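Local coordinates for protein esterase E25 (Uncultured bacterium, PDB 4Q05) that probably hydrolyses carboxylic esters as a dimeric esterase of the bacterial hormone-sensitive lipase family, with an alpha/beta hydrolase fold, at residues Ala46-Gly49 / Leu54-Ile57. Sequence-based numbering, arbitrary orientation.
Sequences APSG and LYNI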
loop_
_atom_site.group_PDB
_atom_site.type_symbol
_atom_site.label_atom_id
_atom_site.label_comp_id
_atom_site.label_asym_id
_atom_site.label_seq_id
_atom_site.Cartn_x
_atom_site.Cartn_y
_atom_site.Cartn_z
ATOM N N ALA A 46 -7.792 -6.202 17.344
ATOM C CA ALA A 46 -8.633 -5.665 16.292
ATOM C C ALA A 46 -8.169 -4.233 16.019
ATOM O O ALA A 46 -7.704 -3.548 16.918
ATOM C CB ALA A 46 -10.096 -5.710 16.707
ATOM N N PRO A 47 -8.264 -3.781 14.765
ATOM C CA PRO A 47 -7.666 -2.478 14.447
ATOM C C PRO A 47 -8.621 -1.306 14.657
ATOM O O PRO A 47 -9.532 -1.107 13.861
ATOM C CB PRO A 47 -7.316 -2.621 12.963
ATOM C CG PRO A 47 -8.356 -3.560 12.435
ATOM C CD PRO A 47 -8.722 -4.503 13.565
ATOM N N SER A 48 -8.406 -0.529 15.711
ATOM C CA SER A 48 -9.231 0.646 15.957
ATOM C C SER A 48 -9.072 1.666 14.856
ATOM O O SER A 48 -9.856 2.600 14.756
ATOM C CB SER A 48 -8.860 1.295 17.289
ATOM O OG SER A 48 -9.029 0.362 18.331
ATOM N N GLY A 49 -8.049 1.492 14.025
ATOM C CA GLY A 49 -7.848 2.397 12.910
ATOM C C GLY A 49 -8.799 2.129 11.761
ATOM O O GLY A 49 -9.015 2.992 10.912
ATOM N N LEU A 54 -15.612 -2.690 10.067
ATOM C CA LEU A 54 -14.526 -3.650 9.846
ATOM C C LEU A 54 -13.938 -4.101 11.181
ATOM O O LEU A 54 -13.655 -5.291 11.395
ATOM C CB LEU A 54 -13.436 -3.044 8.956
ATOM C CG LEU A 54 -12.270 -3.983 8.673
ATOM C CD1 LEU A 54 -12.787 -5.253 8.018
ATOM C CD2 LEU A 54 -11.216 -3.299 7.789
ATOM N N TYR A 55 -13.772 -3.147 12.089
ATOM C CA TYR A 55 -13.326 -3.469 13.436
ATOM C C TYR A 55 -14.217 -4.552 14.061
ATOM O O TYR A 55 -13.729 -5.518 14.662
ATOM C CB TYR A 55 -13.347 -2.226 14.302
ATOM C CG TYR A 55 -12.870 -2.472 15.716
ATOM C CD1 TYR A 55 -13.752 -2.903 16.702
ATOM C CD2 TYR A 55 -11.539 -2.274 16.068
ATOM C CE1 TYR A 55 -13.326 -3.128 18.005
ATOM C CE2 TYR A 55 -11.100 -2.493 17.375
ATOM C CZ TYR A 55 -12.002 -2.924 18.335
ATOM O OH TYR A 55 -11.586 -3.149 19.626
ATOM N N ASN A 56 -15.527 -4.404 13.915
ATOM C CA ASN A 56 -16.437 -5.394 14.498
ATOM C C ASN A 56 -16.346 -6.750 13.797
ATOM O O ASN A 56 -16.336 -7.794 14.445
ATOM C CB ASN A 56 -17.872 -4.859 14.534
ATOM C CG ASN A 56 -18.047 -3.755 15.570
ATOM O OD1 ASN A 56 -17.355 -3.740 16.590
ATOM N ND2 ASN A 56 -18.959 -2.818 15.305
ATOM N N ILE A 57 -16.255 -6.733 12.471
ATOM C CA ILE A 57 -16.054 -7.969 11.732
ATOM C C ILE A 57 -14.813 -8.692 12.238
ATOM O O ILE A 57 -14.849 -9.879 12.558
ATOM C CB ILE A 57 -15.905 -7.714 10.230
ATOM C CG1 ILE A 57 -17.258 -7.334 9.622
ATOM C CG2 ILE A 57 -15.340 -8.947 9.534
ATOM C CD1 ILE A 57 -17.184 -7.011 8.143
HETATM O O HOH W 1 -8.458 -3.348 19.433
#
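Ala-46, Pro-47 and Ser-48 meet one face and one edge of the Tyr-55 ring in a local, mainly CH-pi and van der Waals contact, where the loop between strand 37-44 and helix 52-59 is met by a ring from that helix, near the N-terminal end of the modelled chain. No direct hydrogen bond joins the two segments. The methyl of Ala-46 sits over one face of the ring, its CB 3.8 Å from the Tyr-55 centroid and 27° off the normal. It is displaced toward the rim, coming within 3.4 Å of Tyr-55 CE2. The Pro-47–Ser-48 peptide lies at the ring edge: Pro-47 O, near the ring plane, approaches Tyr-55 CD2 at 3.2 Å, and Ser-48 N, slightly off it, stands 3.6 Å from that same CD2. With CG anti to the backbone N (chi1 -179°), Tyr-55 carries its ring from the helix to the loop. Ser-48 OG lies past the rim, 3.7 Å from Tyr-55 CE2 and displaced from the plane to the side opposite Ala-46 CB. At the far end of the ring a water bridges the segments, donating to Ala-46 O at 2.6 Å and hydrogen-bonded to Tyr-55 OH at 3.1 Å.

Pro-47 CB points away from residues 54-57, and the pyrrolidine ring packs on Ile-58 of the same helix and on Arg-301 and Glu-328. It also packs on Asp-244 of the second subunit, while Ser-48 meets Thr-242 of that subunit, so the loop forms part of the dimer interface. The contact is probably held mostly by dispersion and by the fit of the ring to the loop; the carbonyl oxygen at the ring's C-H edge probably adds a weak electrostatic attraction, and the water is the hydrogen-bonded link between the segments.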